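Acetate CoA-transferase subunit beta (Escherichia coli DH5[alpha], PDB 5DBN) forms, as the beta subunit, an acetate CoA-transferase that moves coenzyme A from acetyl-CoA to acetoacetate and other short-chain fatty acids. Local coordinates at residues A8-Q13 and L183-D188; V103-N108 and E200-V205; A172-R175 and K180-L183. All blocks are in the same frame, centred on the assembly; numbering follows the deposited sequence.

Contact 1. Residues A8-Q13 and L183-D188; sequences ARRVAQ and LTEIAD
Arg10 and Glu185 meet in a side-on, bidentate salt bridge that ties helix 3-12 to strand 180-186 of the large mixed sheet. The two side chains reach out from opposite directions, and their flat ends join edge to edge. The guanidinium and carboxylate planes are 19° apart, so nearly coplanar. Arg10 NH2 donates to Glu185 OE2 at 2.7 Å, and this bond is almost straight. Arg10 NE donates to Glu185 OE1 at 3.2 Å. Both oxygens are met on their syn side. Arg10 leaves the helix with CG anti to its N, then bends at chi2 (57°), which turns the NE edge to the strand. Glu185 is extended beyond CG. It sits in a classic beta bulge, where Thr184 and Glu185 both face Val173. Arg10 NH2 also has a salt bridge to Glu14, a carboxylate shared with Arg175. A leucine in place of this arginine would probably leave the Glu185 carboxylate without its mate, set it free to turn, and cost Glu14 one of its positive partners. Besides the two main bonds there is a weak one, from Arg10 NE to Glu185 OE2 at 3.4 Å.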
loop_
_atom_site.group_PDB
_atom_site.type_symbol
_atom_site.label_atom_id
_atom_site.label_comp_id
_atom_site.label_asym_id
_atom_site.label_seq_id
_atom_site.Cartn_x
_atom_site.Cartn_y
_atom_site.Cartn_z
ATOM N N ALA B 8 4.834 -33.087 12.110
ATOM C CA ALA B 8 3.774 -32.482 11.311
ATOM C C ALA B 8 2.406 -32.789 11.903
ATOM O O ALA B 8 1.532 -31.923 11.965
ATOM C CB ALA B 8 3.848 -32.971 9.876
ATOM N N ARG B 9 2.228 -34.033 12.330
ATOM C CA ARG B 9 0.979 -34.472 12.937
ATOM C C ARG B 9 0.675 -33.673 14.203
ATOM O O ARG B 9 -0.448 -33.214 14.400
ATOM C CB ARG B 9 1.049 -35.967 13.252
ATOM C CG ARG B 9 -0.204 -36.558 13.875
ATOM C CD ARG B 9 -0.064 -38.068 14.014
ATOM N NE ARG B 9 -1.233 -38.691 14.629
ATOM C CZ ARG B 9 -1.387 -40.004 14.783
ATOM N NH1 ARG B 9 -0.445 -40.842 14.367
ATOM N NH2 ARG B 9 -2.484 -40.485 15.353
ATOM N N ARG B 10 1.679 -33.506 15.060
ATOM C CA ARG B 10 1.496 -32.748 16.294
ATOM C C ARG B 10 1.184 -31.274 16.026
ATOM O O ARG B 10 0.302 -30.698 16.664
ATOM C CB ARG B 10 2.733 -32.870 17.191
ATOM C CG ARG B 10 2.657 -32.043 18.476
ATOM C CD ARG B 10 1.427 -32.388 19.312
ATOM N NE ARG B 10 1.222 -31.450 20.413
ATOM C CZ ARG B 10 0.538 -30.311 20.314
ATOM N NH1 ARG B 10 -0.003 -29.943 19.159
ATOM N NH2 ARG B 10 0.403 -29.528 21.373
ATOM N N VAL B 11 1.908 -30.665 15.092
ATOM C CA VAL B 11 1.667 -29.271 14.733
ATOM C C VAL B 11 0.253 -29.090 14.184
ATOM O O VAL B 11 -0.415 -28.096 14.478
ATOM C CB VAL B 11 2.698 -28.764 13.697
ATOM C CG1 VAL B 11 2.321 -27.378 13.180
ATOM C CG2 VAL B 11 4.095 -28.733 14.300
ATOM N N ALA B 12 -0.196 -30.052 13.385
ATOM C CA ALA B 12 -1.534 -30.004 12.807
ATOM C C ALA B 12 -2.606 -29.940 13.891
ATOM O O ALA B 12 -3.627 -29.273 13.728
ATOM C CB ALA B 12 -1.763 -31.212 11.911
ATOM N N GLN B 13 -2.365 -30.638 14.996
ATOM C CA GLN B 13 -3.300 -30.650 16.118
ATOM C C GLN B 13 -3.315 -29.318 16.872
ATOM O O GLN B 13 -4.220 -29.059 17.664
ATOM C CB GLN B 13 -2.960 -31.794 17.077
ATOM C CG GLN B 13 -3.258 -33.176 16.509
ATOM C CD GLN B 13 -2.793 -34.306 17.412
ATOM O OE1 GLN B 13 -2.066 -34.086 18.380
ATOM N NE2 GLN B 13 -3.214 -35.525 17.096
ATOM N N LEU B 183 9.197 -26.849 28.835
ATOM C CA LEU B 183 8.976 -28.168 28.259
ATOM C C LEU B 183 7.570 -28.617 28.641
ATOM O O LEU B 183 7.307 -28.938 29.799
ATOM C CB LEU B 183 10.021 -29.169 28.756
ATOM C CG LEU B 183 9.793 -30.634 28.375
ATOM C CD1 LEU B 183 9.808 -30.813 26.865
ATOM C CD2 LEU B 183 10.836 -31.526 29.028
ATOM N N THR B 184 6.668 -28.627 27.664
ATOM C CA THR B 184 5.256 -28.881 27.930
ATOM C C THR B 184 4.813 -30.300 27.559
ATOM O O THR B 184 3.865 -30.822 28.146
ATOM C CB THR B 184 4.373 -27.864 27.181
ATOM O OG1 THR B 184 4.700 -27.878 25.785
ATOM C CG2 THR B 184 4.595 -26.460 27.733
ATOM N N GLU B 185 5.481 -30.911 26.584
ATOM C CA GLU B 185 5.200 -32.303 26.225
ATOM C C GLU B 185 6.464 -33.092 25.899
ATOM O O GLU B 185 7.443 -32.545 25.388
ATOM C CB GLU B 185 4.244 -32.374 25.031
ATOM C CG GLU B 185 3.006 -31.509 25.168
ATOM C CD GLU B 185 2.146 -31.522 23.919
ATOM O OE1 GLU B 185 2.106 -32.564 23.231
ATOM O OE2 GLU B 185 1.499 -30.493 23.631
ATOM N N ILE B 186 6.419 -34.386 26.202
ATOM C CA ILE B 186 7.464 -35.328 25.822
ATOM C C ILE B 186 6.847 -36.423 24.958
ATOM O O ILE B 186 5.753 -36.905 25.249
ATOM C CB ILE B 186 8.148 -35.949 27.057
ATOM C CG1 ILE B 186 8.749 -34.840 27.930
ATOM C CG2 ILE B 186 9.216 -36.956 26.628
ATOM C CD1 ILE B 186 9.493 -35.329 29.163
ATOM N N ALA B 187 7.551 -36.813 23.900
ATOM C CA ALA B 187 7.041 -37.815 22.972
ATOM C C ALA B 187 7.073 -39.205 23.597
ATOM O O ALA B 187 7.927 -39.497 24.433
ATOM C CB ALA B 187 7.846 -37.797 21.682
ATOM N N ASP B 188 6.136 -40.059 23.188
ATOM C CA ASP B 188 6.074 -41.426 23.694
ATOM C C ASP B 188 7.323 -42.211 23.306
ATOM O O ASP B 188 7.811 -42.107 22.181
ATOM C CB ASP B 188 4.822 -42.133 23.173
ATOM C CG ASP B 188 3.561 -41.690 23.890
ATOM O OD1 ASP B 188 3.553 -41.701 25.140
ATOM O OD2 ASP B 188 2.580 -41.328 23.207
#

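Contact 2. Residues V103-N108 and E200-V205; sequences VDEEAN and EARFEV
Glu105, the second residue of a type I beta turn, meets Arg202 in the loop that leads into strand 204-205. The turn runs from Asp104 to Ala107 and joins the antiparallel strands 102-104 and 109-110. It is closed by a hydrogen bond from Ala107 N to Asp104 O at 2.8 Å. The Asp104 side chain also bonds to Asn108, just past the turn. Its OD1 accepts from Asn108 N at 2.8 Å and its OD2 from Asn108 ND2 at 3.1 Å, both on the syn side. OD2 also takes the backbone N of Cys154.

Across the contact, the Glu105 carboxylate is used twice. Its OE1 accepts from the backbone Arg202 N at 3.2 Å, nearly in line with its own C-O bond. The Arg202 side chain then brings NH1 in front of the same carboxylate, between its two oxygens. In the salt bridge, Arg202 NH1 lies 2.8 Å from Glu105 OE2. NH1 also makes a weak bond to Glu105 OE1 at 3.0 Å. One nitrogen thus serves both oxygens, and the two flat groups are tilted 60° apart, unlike a coplanar pair. The carboxylate lies at the edge of the guanidinium. CG of Glu105 stands between its N and carbonyl carbon (chi1 62°), and the chain runs extended from there to Arg202. Nearer the backbones, the CB atoms of Glu105 and Ala201 are 4.5 Å apart. Ala201 also packs on Ile150 and Met181.

Arg152 lies nearby, its NH1 close to Arg202 NH2, and Glu105 touches it too. The Glu105 carboxylate would probably offset part of the positive charge gathered here. Glu105 holds both the backbone N and the side chain of Arg202, which is consistent with restraining the loop as well as pairing a charge.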
loop_
_atom_site.group_PDB
_atom_site.type_symbol
_atom_site.label_atom_id
_atom_site.label_comp_id
_atom_site.label_asym_id
_atom_site.label_seq_id
_atom_site.Cartn_x
_atom_site.Cartn_y
_atom_site.Cartn_z
ATOM N N VAL B 103 17.152 -22.863 17.495
ATOM C CA VAL B 103 16.279 -22.089 18.371
ATOM C C VAL B 103 16.932 -22.069 19.747
ATOM O O VAL B 103 17.606 -23.031 20.115
ATOM C CB VAL B 103 14.858 -22.695 18.455
ATOM C CG1 VAL B 103 13.968 -21.869 19.376
ATOM C CG2 VAL B 103 14.238 -22.800 17.070
ATOM N N ASP B 104 16.754 -20.987 20.504
ATOM C CA ASP B 104 17.349 -20.911 21.837
ATOM C C ASP B 104 16.384 -20.446 22.926
ATOM O O ASP B 104 15.231 -20.104 22.656
ATOM C CB ASP B 104 18.587 -20.002 21.819
ATOM C CG ASP B 104 18.285 -18.584 21.360
ATOM O OD1 ASP B 104 17.144 -18.106 21.536
ATOM O OD2 ASP B 104 19.210 -17.934 20.830
ATOM N N GLU B 105 16.881 -20.456 24.160
ATOM C CA GLU B 105 16.079 -20.155 25.340
ATOM C C GLU B 105 15.487 -18.748 25.306
ATOM O O GLU B 105 14.483 -18.477 25.965
ATOM C CB GLU B 105 16.933 -20.322 26.604
ATOM C CG GLU B 105 18.128 -19.380 26.668
ATOM C CD GLU B 105 19.111 -19.734 27.772
ATOM O OE1 GLU B 105 19.316 -20.939 28.033
ATOM O OE2 GLU B 105 19.686 -18.802 28.374
ATOM N N GLU B 106 16.110 -17.859 24.538
ATOM C CA GLU B 106 15.613 -16.495 24.382
ATOM C C GLU B 106 14.618 -16.398 23.228
ATOM O O GLU B 106 14.280 -15.302 22.781
ATOM C CB GLU B 106 16.775 -15.525 24.161
ATOM C CG GLU B 106 17.767 -15.484 25.313
ATOM C CD GLU B 106 17.144 -14.982 26.605
ATOM O OE1 GLU B 106 16.276 -14.086 26.540
ATOM O OE2 GLU B 106 17.517 -15.489 27.686
ATOM N N ALA B 107 14.163 -17.553 22.753
ATOM C CA ALA B 107 13.174 -17.643 21.680
ATOM C C ALA B 107 13.670 -17.045 20.363
ATOM O O ALA B 107 12.870 -16.744 19.477
ATOM C CB ALA B 107 11.870 -16.965 22.108
ATOM N N ASN B 108 14.984 -16.897 20.222
ATOM C CA ASN B 108 15.557 -16.446 18.959
ATOM C C ASN B 108 15.482 -17.566 17.926
ATOM O O ASN B 108 15.414 -18.741 18.286
ATOM C CB ASN B 108 17.006 -15.993 19.140
ATOM C CG ASN B 108 17.155 -14.907 20.188
ATOM O OD1 ASN B 108 16.289 -14.046 20.334
ATOM N ND2 ASN B 108 18.260 -14.943 20.925
ATOM N N GLU B 200 20.683 -28.206 24.809
ATOM C CA GLU B 200 21.601 -27.309 25.512
ATOM C C GLU B 200 20.857 -26.131 26.131
ATOM O O GLU B 200 21.358 -25.490 27.056
ATOM C CB GLU B 200 22.682 -26.771 24.572
ATOM C CG GLU B 200 23.760 -27.769 24.201
ATOM C CD GLU B 200 24.880 -27.139 23.393
ATOM O OE1 GLU B 200 24.969 -25.892 23.359
ATOM O OE2 GLU B 200 25.670 -27.895 22.789
ATOM N N ALA B 201 19.668 -25.842 25.614
ATOM C CA ALA B 201 18.855 -24.750 26.133
ATOM C C ALA B 201 18.411 -25.026 27.565
ATOM O O ALA B 201 18.112 -26.165 27.925
ATOM C CB ALA B 201 17.646 -24.528 25.244
ATOM N N ARG B 202 18.381 -23.977 28.382
ATOM C CA ARG B 202 17.842 -24.070 29.735
ATOM C C ARG B 202 16.324 -23.941 29.690
ATOM O O ARG B 202 15.795 -23.001 29.094
ATOM C CB ARG B 202 18.421 -22.983 30.642
ATOM C CG ARG B 202 19.935 -22.901 30.679
ATOM C CD ARG B 202 20.367 -21.756 31.585
ATOM N NE ARG B 202 21.806 -21.511 31.555
ATOM C CZ ARG B 202 22.424 -20.761 30.647
ATOM N NH1 ARG B 202 21.737 -20.179 29.672
ATOM N NH2 ARG B 202 23.737 -20.595 30.712
ATOM N N PHE B 203 15.623 -24.889 30.304
ATOM C CA PHE B 203 14.165 -24.862 30.314
ATOM C C PHE B 203 13.604 -25.475 31.592
ATOM O O PHE B 203 14.214 -26.364 32.188
ATOM C CB PHE B 203 13.604 -25.599 29.094
ATOM C CG PHE B 203 13.964 -27.056 29.045
ATOM C CD1 PHE B 203 13.192 -27.998 29.705
ATOM C CD2 PHE B 203 15.071 -27.486 28.331
ATOM C CE1 PHE B 203 13.519 -29.338 29.659
ATOM C CE2 PHE B 203 15.403 -28.825 28.280
ATOM C CZ PHE B 203 14.626 -29.753 28.945
ATOM N N GLU B 204 12.439 -24.986 32.004
ATOM C CA GLU B 204 11.726 -25.546 33.143
ATOM C C GLU B 204 10.688 -26.540 32.644
ATOM O O GLU B 204 10.118 -26.367 31.566
ATOM C CB GLU B 204 11.064 -24.446 33.975
ATOM C CG GLU B 204 12.053 -23.494 34.632
ATOM C CD GLU B 204 11.385 -22.498 35.562
ATOM O OE1 GLU B 204 11.034 -22.888 36.697
ATOM O OE2 GLU B 204 11.203 -21.331 35.154
ATOM N N VAL B 205 10.457 -27.585 33.430
ATOM C CA VAL B 205 9.501 -28.622 33.072
ATOM C C VAL B 205 8.163 -28.340 33.744
ATOM O O VAL B 205 8.114 -28.011 34.929
ATOM C CB VAL B 205 10.005 -30.023 33.485
ATOM C CG1 VAL B 205 9.037 -31.104 33.022
ATOM C CG2 VAL B 205 11.396 -30.278 32.918
#

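Contact 3. Residues A172-R175 and K180-L183; sequences AVFR and KMWL
Ala172 starts the strand with its CB 3.6 Å from Leu183 CD1, across an antiparallel beta hairpin. The axes of the two short strands come within 4.7 Å. Val173 adds its backbone O beside the same Leu183 methyl. Phe174 forms a non-hydrogen-bonded pair with Leu183, and its ring is clasped between two methyl groups. Met181 CE lies over one face, 3.9 Å from the Phe174 ring centroid, offset toward the rim. Leu183 CD1 lies over the opposite face, 4.1 Å from that centroid. Both are CH-pi contacts. Met181 is extended throughout, with CG anti to its N (chi1 -174°), and this carries CE to the ring. Its sulfur stands obliquely to the ring in a Met-aromatic contact. Arg175 pairs with Trp182 in a hydrogen-bonded pair. Arg175 N donates to Trp182 O at 2.8 Å, and Trp182 N returns a bond of 2.8 Å to Arg175 O. The two side chains leave on the sheet face away from Phe174, where Arg175 makes a salt bridge to Glu14. The hairpin lies between strands 166-168 and 204-205, and helix 192-197 packs on Phe174 and Leu183 through Val195 and Leu192.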
loop_
_atom_site.group_PDB
_atom_site.type_symbol
_atom_site.label_atom_id
_atom_site.label_comp_id
_atom_site.label_asym_id
_atom_site.label_seq_id
_atom_site.Cartn_x
_atom_site.Cartn_y
_atom_site.Cartn_z
ATOM N N ALA B 172 9.920 -33.835 21.699
ATOM C CA ALA B 172 9.244 -33.003 22.694
ATOM C C ALA B 172 8.574 -31.756 22.113
ATOM O O ALA B 172 8.826 -31.372 20.971
ATOM C CB ALA B 172 10.233 -32.591 23.769
ATOM N N VAL B 173 7.722 -31.132 22.926
ATOM C CA VAL B 173 7.119 -29.844 22.595
ATOM C C VAL B 173 7.500 -28.798 23.638
ATOM O O VAL B 173 7.261 -28.985 24.831
ATOM C CB VAL B 173 5.578 -29.937 22.510
ATOM C CG1 VAL B 173 4.973 -28.587 22.155
ATOM C CG2 VAL B 173 5.157 -30.987 21.492
ATOM N N PHE B 174 8.109 -27.709 23.175
ATOM C CA PHE B 174 8.466 -26.580 24.032
ATOM C C PHE B 174 7.572 -25.379 23.742
ATOM O O PHE B 174 7.160 -25.169 22.601
ATOM C CB PHE B 174 9.928 -26.173 23.828
ATOM C CG PHE B 174 10.925 -27.241 24.184
ATOM C CD1 PHE B 174 11.342 -27.409 25.496
ATOM C CD2 PHE B 174 11.465 -28.058 23.206
ATOM C CE1 PHE B 174 12.269 -28.378 25.822
ATOM C CE2 PHE B 174 12.391 -29.029 23.528
ATOM C CZ PHE B 174 12.792 -29.191 24.836
ATOM N N ARG B 175 7.276 -24.593 24.775
ATOM C CA ARG B 175 6.555 -23.334 24.598
ATOM C C ARG B 175 7.303 -22.184 25.272
ATOM O O ARG B 175 7.859 -22.345 26.360
ATOM C CB ARG B 175 5.136 -23.428 25.160
ATOM C CG ARG B 175 4.232 -24.399 24.423
ATOM C CD ARG B 175 2.802 -24.296 24.920
ATOM N NE ARG B 175 1.941 -25.333 24.354
ATOM C CZ ARG B 175 1.349 -25.262 23.164
ATOM N NH1 ARG B 175 1.527 -24.205 22.382
ATOM N NH2 ARG B 175 0.583 -26.262 22.748
ATOM N N LYS B 180 10.246 -17.012 29.283
ATOM C CA LYS B 180 10.772 -18.292 29.755
ATOM C C LYS B 180 10.370 -19.462 28.865
ATOM O O LYS B 180 9.282 -19.484 28.291
ATOM C CB LYS B 180 10.299 -18.528 31.189
ATOM C CG LYS B 180 10.924 -17.564 32.179
ATOM C CD LYS B 180 10.577 -17.906 33.613
ATOM C CE LYS B 180 9.094 -17.665 33.877
ATOM N NZ LYS B 180 8.768 -16.209 33.724
ATOM N N MET B 181 11.272 -20.432 28.771
ATOM C CA MET B 181 11.081 -21.614 27.945
ATOM C C MET B 181 10.564 -22.775 28.786
ATOM O O MET B 181 11.142 -23.106 29.822
ATOM C CB MET B 181 12.397 -21.989 27.260
ATOM C CG MET B 181 12.297 -23.125 26.264
ATOM S SD MET B 181 13.910 -23.519 25.567
ATOM C CE MET B 181 13.443 -24.671 24.278
ATOM N N TRP B 182 9.474 -23.385 28.334
ATOM C CA TRP B 182 8.829 -24.469 29.067
ATOM C C TRP B 182 8.748 -25.747 28.244
ATOM O O TRP B 182 8.291 -25.732 27.102
ATOM C CB TRP B 182 7.421 -24.048 29.501
ATOM C CG TRP B 182 7.418 -23.073 30.629
ATOM C CD1 TRP B 182 7.435 -21.713 30.538
ATOM C CD2 TRP B 182 7.396 -23.383 32.026
ATOM N NE1 TRP B 182 7.429 -21.156 31.793
ATOM C CE2 TRP B 182 7.404 -22.161 32.725
ATOM C CE3 TRP B 182 7.371 -24.577 32.753
ATOM C CZ2 TRP B 182 7.388 -22.097 34.115
ATOM C CZ3 TRP B 182 7.356 -24.511 34.133
ATOM C CH2 TRP B 182 7.364 -23.282 34.801
ATOM N N LEU B 183 9.197 -26.849 28.835
ATOM C CA LEU B 183 8.976 -28.168 28.259
ATOM C C LEU B 183 7.570 -28.617 28.641
ATOM O O LEU B 183 7.307 -28.938 29.799
ATOM C CB LEU B 183 10.021 -29.169 28.756
ATOM C CG LEU B 183 9.793 -30.634 28.375
ATOM C CD1 LEU B 183 9.808 -30.813 26.865
ATOM C CD2 LEU B 183 10.836 -31.526 29.028
#

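All three contacts reach the large mixed sheet. Contacts 1 and 3 both use strand 180-186, and contact 2 reaches the sheet through the next strand, 204-205. Contacts 1 and 3 share Leu183, and their centres are 11 Å apart. Backbone bonds continue the hairpin of contact 3 into contact 1, with Glu185 O 2.9 Å from Val173 N. Contacts 2 and 3 are closest, with centres 8 Å apart. There Leu183 N is 2.9 Å from Glu204 O, and Phe203 stacks edge-to-face on Phe174. Contacts 1 and 2 are about 17 Å apart, centre to centre. Both of these rest on an arginine-glutamate salt bridge, contact 1 from the sheet to a helix and contact 2 between a turn and a loop. All lie away from Glu46, the predicted active-site residue.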